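PDB 2Q01: uronate isomerase from Caulobacter crescentus, which catalyses the isomerisation of D-glucuronate to D-fructuronate, and of D-galacturonate to D-tagaturonate, in pentose and glucuronate interconversion. Local coordinates for residues 391-404 with 428-442. Sequence-based numbering, arbitrary orientation.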
loop_
_atom_site.group_PDB
_atom_site.type_symbol
_atom_site.label_atom_id
_atom_site.label_comp_id
_atom_site.label_asym_id
_atom_site.label_seq_id
_atom_site.Cartn_x
_atom_site.Cartn_y
_atom_site.Cartn_z
ATOM N N ASP B 391 11.824 4.555 8.318
ATOM C CA ASP B 391 13.186 4.190 8.684
ATOM C C ASP B 391 13.096 3.228 9.885
ATOM O O ASP B 391 13.186 3.631 11.053
ATOM C CB ASP B 391 13.979 5.472 8.987
ATOM C CG ASP B 391 15.345 5.210 9.595
ATOM O OD1 ASP B 391 16.009 4.213 9.234
ATOM O OD2 ASP B 391 15.755 6.027 10.447
ATOM N N SER B 392 12.903 1.949 9.569
ATOM C CA SER B 392 12.508 0.944 10.545
ATOM C C SER B 392 12.556 -0.455 9.904
ATOM O O SER B 392 12.467 -0.556 8.681
ATOM C CB SER B 392 11.093 1.260 11.031
ATOM O OG SER B 392 10.155 1.136 9.981
ATOM N N PRO B 393 12.717 -1.530 10.720
ATOM C CA PRO B 393 12.733 -2.921 10.233
ATOM C C PRO B 393 11.663 -3.281 9.191
ATOM O O PRO B 393 12.003 -3.768 8.108
ATOM C CB PRO B 393 12.529 -3.732 11.514
ATOM C CG PRO B 393 13.197 -2.923 12.555
ATOM C CD PRO B 393 12.951 -1.482 12.180
ATOM N N GLU B 394 10.395 -3.033 9.511
ATOM C CA GLU B 394 9.299 -3.259 8.563
ATOM C C GLU B 394 9.320 -2.311 7.359
ATOM O O GLU B 394 8.937 -2.698 6.259
ATOM C CB GLU B 394 7.940 -3.198 9.267
ATOM C CG GLU B 394 7.167 -4.511 9.259
ATOM C CD GLU B 394 7.762 -5.575 10.164
ATOM O OE1 GLU B 394 7.680 -5.422 11.401
ATOM O OE2 GLU B 394 8.292 -6.573 9.636
ATOM N N GLY B 395 9.772 -1.079 7.573
ATOM C CA GLY B 395 9.783 -0.059 6.531
ATOM C C GLY B 395 10.864 -0.281 5.494
ATOM O O GLY B 395 10.597 -0.216 4.292
ATOM N N MET B 396 12.082 -0.543 5.955
ATOM C CA MET B 396 13.199 -0.808 5.056
ATOM C C MET B 396 12.952 -2.063 4.225
ATOM O O MET B 396 13.313 -2.123 3.050
ATOM C CB MET B 396 14.502 -0.947 5.845
ATOM C CG MET B 396 14.749 0.175 6.839
ATOM S SD MET B 396 16.169 -0.139 7.906
ATOM C CE MET B 396 16.561 1.523 8.446
ATOM N N MET B 397 12.335 -3.063 4.845
ATOM C CA MET B 397 12.009 -4.304 4.164
ATOM C C MET B 397 10.986 -4.054 3.071
ATOM O O MET B 397 11.140 -4.558 1.963
ATOM C CB MET B 397 11.493 -5.354 5.157
ATOM C CG MET B 397 11.325 -6.764 4.577
ATOM S SD MET B 397 12.869 -7.590 4.108
ATOM C CE MET B 397 13.697 -7.734 5.688
ATOM N N ARG B 398 9.950 -3.273 3.383
ATOM C CA ARG B 398 8.915 -2.917 2.403
ATOM C C ARG B 398 9.500 -2.152 1.218
ATOM O O ARG B 398 9.150 -2.427 0.071
ATOM C CB ARG B 398 7.785 -2.124 3.052
ATOM C CG ARG B 398 6.763 -2.990 3.769
ATOM C CD ARG B 398 5.484 -2.231 4.047
ATOM N NE ARG B 398 5.678 -1.126 4.987
ATOM C CZ ARG B 398 5.545 -1.224 6.307
ATOM N NH1 ARG B 398 5.736 -0.154 7.075
ATOM N NH2 ARG B 398 5.227 -2.387 6.866
ATOM N N PHE B 399 10.403 -1.215 1.506
ATOM C CA PHE B 399 11.174 -0.539 0.482
ATOM C C PHE B 399 11.852 -1.557 -0.437
ATOM O O PHE B 399 11.586 -1.560 -1.633
ATOM C CB PHE B 399 12.188 0.421 1.112
ATOM C CG PHE B 399 13.068 1.122 0.111
ATOM C CD1 PHE B 399 14.375 0.697 -0.111
ATOM C CD2 PHE B 399 12.593 2.208 -0.611
ATOM C CE1 PHE B 399 15.190 1.341 -1.039
ATOM C CE2 PHE B 399 13.405 2.860 -1.542
ATOM C CZ PHE B 399 14.700 2.424 -1.756
ATOM N N ARG B 400 12.681 -2.439 0.127
ATOM C CA ARG B 400 13.383 -3.479 -0.647
ATOM C C ARG B 400 12.450 -4.414 -1.421
ATOM O O ARG B 400 12.750 -4.785 -2.553
ATOM C CB ARG B 400 14.328 -4.310 0.238
ATOM C CG ARG B 400 15.585 -3.582 0.731
ATOM C CD ARG B 400 16.516 -3.144 -0.409
ATOM N NE ARG B 400 17.608 -2.302 0.090
ATOM C CZ ARG B 400 18.315 -1.445 -0.647
ATOM N NH1 ARG B 400 19.281 -0.731 -0.078
ATOM N NH2 ARG B 400 18.065 -1.288 -1.944
ATOM N N GLU B 401 11.325 -4.780 -0.811
ATOM C CA GLU B 401 10.314 -5.622 -1.461
ATOM C C GLU B 401 9.557 -4.933 -2.602
ATOM O O GLU B 401 9.087 -5.598 -3.525
ATOM C CB GLU B 401 9.309 -6.138 -0.435
ATOM C CG GLU B 401 9.833 -7.247 0.466
ATOM C CD GLU B 401 8.850 -7.632 1.565
ATOM O OE1 GLU B 401 7.746 -7.044 1.626
ATOM O OE2 GLU B 401 9.185 -8.527 2.369
ATOM N N GLN B 402 9.436 -3.610 -2.542
ATOM C CA GLN B 402 8.600 -2.875 -3.503
ATOM C C GLN B 402 9.364 -2.136 -4.609
ATOM O O GLN B 402 8.800 -1.831 -5.654
ATOM C CB GLN B 402 7.638 -1.936 -2.768
ATOM C CG GLN B 402 6.414 -2.671 -2.218
ATOM C CD GLN B 402 5.679 -1.927 -1.125
ATOM O OE1 GLN B 402 4.955 -2.536 -0.339
ATOM N NE2 GLN B 402 5.857 -0.611 -1.062
ATOM N N VAL B 403 10.649 -1.901 -4.381
ATOM C CA VAL B 403 11.474 -1.057 -5.235
ATOM C C VAL B 403 12.440 -1.850 -6.132
ATOM O O VAL B 403 12.708 -1.451 -7.271
ATOM C CB VAL B 403 12.213 -0.011 -4.345
ATOM C CG1 VAL B 403 13.616 0.322 -4.838
ATOM C CG2 VAL B 403 11.358 1.223 -4.179
ATOM N N THR B 404 12.927 -2.980 -5.619
ATOM C CA THR B 404 14.000 -3.758 -6.253
ATOM C C THR B 404 13.658 -4.275 -7.653
ATOM O O THR B 404 14.471 -4.193 -8.572
ATOM C CB THR B 404 14.404 -4.951 -5.359
ATOM O OG1 THR B 404 14.813 -4.463 -4.079
ATOM C CG2 THR B 404 15.539 -5.751 -5.970
ATOM N N ARG B 428 21.641 2.729 14.237
ATOM C CA ARG B 428 20.781 2.863 13.059
ATOM C C ARG B 428 21.383 2.237 11.814
ATOM O O ARG B 428 20.666 1.655 10.996
ATOM C CB ARG B 428 20.472 4.338 12.792
ATOM C CG ARG B 428 19.446 4.919 13.733
ATOM C CD ARG B 428 19.524 6.433 13.769
ATOM N NE ARG B 428 18.695 6.996 14.835
ATOM C CZ ARG B 428 17.399 7.276 14.723
ATOM N NH1 ARG B 428 16.756 7.051 13.584
ATOM N NH2 ARG B 428 16.743 7.784 15.759
ATOM N N HIS B 429 22.696 2.384 11.665
ATOM C CA HIS B 429 23.434 1.754 10.574
ATOM C C HIS B 429 23.519 0.243 10.716
ATOM O O HIS B 429 23.509 -0.460 9.713
ATOM C CB HIS B 429 24.827 2.360 10.429
ATOM C CG HIS B 429 24.872 3.528 9.498
ATOM N ND1 HIS B 429 24.519 4.802 9.887
ATOM C CD2 HIS B 429 25.212 3.614 8.192
ATOM C CE1 HIS B 429 24.643 5.623 8.860
ATOM N NE2 HIS B 429 25.066 4.928 7.821
ATOM N N ASP B 430 23.585 -0.247 11.954
ATOM C CA ASP B 430 23.535 -1.684 12.227
ATOM C C ASP B 430 22.205 -2.307 11.810
ATOM O O ASP B 430 22.189 -3.389 11.216
ATOM C CB ASP B 430 23.799 -1.981 13.701
ATOM C CG ASP B 430 24.201 -3.421 13.931
ATOM O OD1 ASP B 430 23.365 -4.213 14.413
ATOM O OD2 ASP B 430 25.352 -3.766 13.601
ATOM N N VAL B 431 21.099 -1.625 12.124
ATOM C CA VAL B 431 19.751 -2.046 11.710
ATOM C C VAL B 431 19.649 -2.126 10.182
ATOM O O VAL B 431 19.116 -3.093 9.643
ATOM C CB VAL B 431 18.663 -1.091 12.277
ATOM C CG1 VAL B 431 17.284 -1.348 11.661
ATOM C CG2 VAL B 431 18.584 -1.213 13.766
ATOM N N ALA B 432 20.188 -1.116 9.498
ATOM C CA ALA B 432 20.228 -1.087 8.030
ATOM C C ALA B 432 20.945 -2.299 7.463
ATOM O O ALA B 432 20.473 -2.919 6.514
ATOM C CB ALA B 432 20.906 0.175 7.554
ATOM N N ARG B 433 22.082 -2.633 8.066
ATOM C CA ARG B 433 22.917 -3.752 7.627
ATOM C C ARG B 433 22.285 -5.133 7.849
ATOM O O ARG B 433 22.428 -6.014 7.002
ATOM C CB ARG B 433 24.294 -3.648 8.275
ATOM C CG ARG B 433 25.085 -2.453 7.753
ATOM C CD ARG B 433 26.274 -2.084 8.628
ATOM N NE ARG B 433 26.932 -0.897 8.082
ATOM C CZ ARG B 433 28.153 -0.476 8.397
ATOM N NH1 ARG B 433 28.897 -1.130 9.281
ATOM N NH2 ARG B 433 28.634 0.609 7.814
ATOM N N ARG B 434 21.563 -5.304 8.957
ATOM C CA ARG B 434 20.885 -6.567 9.268
ATOM C C ARG B 434 19.665 -6.818 8.406
ATOM O O ARG B 434 19.434 -7.951 7.980
ATOM C CB ARG B 434 20.472 -6.613 10.738
ATOM C CG ARG B 434 21.644 -6.672 11.675
ATOM C CD ARG B 434 21.231 -6.693 13.124
ATOM N NE ARG B 434 22.417 -6.892 13.945
ATOM C CZ ARG B 434 22.804 -8.067 14.430
ATOM N NH1 ARG B 434 23.911 -8.142 15.144
ATOM N NH2 ARG B 434 22.077 -9.156 14.216
ATOM N N VAL B 435 18.881 -5.764 8.167
ATOM C CA VAL B 435 17.671 -5.847 7.338
ATOM C C VAL B 435 18.021 -6.107 5.871
ATOM O O VAL B 435 17.385 -6.944 5.220
ATOM C CB VAL B 435 16.770 -4.595 7.499
ATOM C CG1 VAL B 435 15.638 -4.583 6.473
ATOM C CG2 VAL B 435 16.194 -4.546 8.895
ATOM N N ASP B 436 19.046 -5.414 5.372
ATOM C CA ASP B 436 19.586 -5.671 4.031
ATOM C C ASP B 436 20.132 -7.091 3.909
ATOM O O ASP B 436 19.961 -7.733 2.867
ATOM C CB ASP B 436 20.686 -4.667 3.666
ATOM C CG ASP B 436 20.142 -3.278 3.336
ATOM O OD1 ASP B 436 20.970 -2.383 3.049
ATOM O OD2 ASP B 436 18.907 -3.070 3.362
ATOM N N SER B 437 20.788 -7.569 4.969
ATOM C CA SER B 437 21.269 -8.950 5.028
ATOM C C SER B 437 20.122 -9.948 5.009
ATOM O O SER B 437 20.197 -10.945 4.301
ATOM C CB SER B 437 22.136 -9.183 6.260
ATOM O OG SER B 437 23.334 -8.447 6.154
ATOM N N ALA B 438 19.066 -9.663 5.773
ATOM C CA ALA B 438 17.859 -10.494 5.815
ATOM C C ALA B 438 17.145 -10.587 4.468
ATOM O O ALA B 438 16.682 -11.663 4.077
ATOM C CB ALA B 438 16.908 -9.975 6.873
ATOM N N PHE B 439 17.059 -9.458 3.765
ATOM C CA PHE B 439 16.374 -9.401 2.478
ATOM C C PHE B 439 17.118 -10.169 1.392
ATOM O O PHE B 439 16.515 -10.955 0.661
ATOM C CB PHE B 439 16.138 -7.948 2.042
ATOM C CG PHE B 439 15.563 -7.823 0.661
ATOM C CD1 PHE B 439 14.234 -8.172 0.413
ATOM C CD2 PHE B 439 16.350 -7.365 -0.398
ATOM C CE1 PHE B 439 13.692 -8.068 -0.870
ATOM C CE2 PHE B 439 15.818 -7.255 -1.683
ATOM C CZ PHE B 439 14.489 -7.611 -1.920
ATOM N N LEU B 440 18.423 -9.921 1.289
ATOM C CA LEU B 440 19.308 -10.659 0.392
ATOM C C LEU B 440 19.327 -12.164 0.679
ATOM O O LEU B 440 19.333 -12.976 -0.250
ATOM C CB LEU B 440 20.724 -10.094 0.482
ATOM C CG LEU B 440 21.263 -9.088 -0.542
ATOM C CD1 LEU B 440 20.170 -8.374 -1.306
ATOM C CD2 LEU B 440 22.188 -8.088 0.142
ATOM N N ALA B 441 19.325 -12.522 1.963
ATOM C CA ALA B 441 19.262 -13.921 2.412
ATOM C C ALA B 441 18.011 -14.647 1.949
ATOM O O ALA B 441 18.069 -15.832 1.632
ATOM C CB ALA B 441 19.341 -13.987 3.901
ATOM N N ARG B 442 16.882 -13.937 1.912
ATOM C CA ARG B 442 15.634 -14.513 1.416
ATOM C C ARG B 442 15.680 -14.703 -0.096
ATOM O O ARG B 442 15.059 -15.625 -0.623
ATOM C CB ARG B 442 14.440 -13.650 1.796
ATOM C CG ARG B 442 13.214 -14.461 2.186
ATOM C CD ARG B 442 11.982 -14.068 1.388
ATOM N NE ARG B 442 11.621 -12.662 1.547
ATOM C CZ ARG B 442 10.815 -12.001 0.721
ATOM N NH1 ARG B 442 10.282 -12.619 -0.330
ATOM N NH2 ARG B 442 10.544 -10.723 0.943
HETATM O O HOH W 1 18.133 5.966 10.838
HETATM O O HOH W 2 21.060 0.370 2.592
#
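Phe439 of helix 428-442 is a knob set in a hole formed by Met397, Arg400, Glu401 and Thr404 of helix 393-404. Its CG lies anti to the backbone N (chi1 174°), which carries the ring across to the other helix. Arg400 CB sits over the centre of one ring face, 3.6 Å from the centroid of the Phe439 ring, in a CH-pi contact. Met397 SD approaches the same ring obliquely, a Met-aromatic contact, and lies 3.9 Å from Phe439 CB. Thr404 OG1 also comes up obliquely. Thr404 OG1 donates to Arg400 O at 2.6 Å, on a lone pair in the carbonyl plane. An alanine in place of Phe439 would probably leave a gap between Arg400 CB and Thr404 and take the aromatic partner from Met397. Next along the interface, Val435 CG1 packs on Met397 CE at 3.8 Å and on Met396 CB. Met397 is bent at chi2 and chi3, bringing its methyl also onto Ala438.

The polar margins are looser. No direct hydrogen bond joins the two segments. Glu401 OE2 meets Arg442 NH2 at 3.0 Å in a salt bridge, at the guanidinium edge, with the two planes 81° apart. Arg442 also pairs with Glu394 of the third subunit. Arg400 NE and Asp436 OD2 form only a long salt bridge of 3.6 Å. A water bonded to Asp436 OD1 lies at the same guanidinium's edge, weakly held by NH1. At the other end, Asp391 OD2 faces Arg428 NH1 at 3.4 Å, but Asp391 is poorly ordered.

The axes of helices 393-404 and 428-442 approach to 9.7 Å and cross at -43°. The arrangement is a buried pair of helices, 393-407 and 425-445, with Phe439 as a knob in a four-residue hole, in an enzyme of the TIM-barrel metallo-dependent hydrolase superfamily.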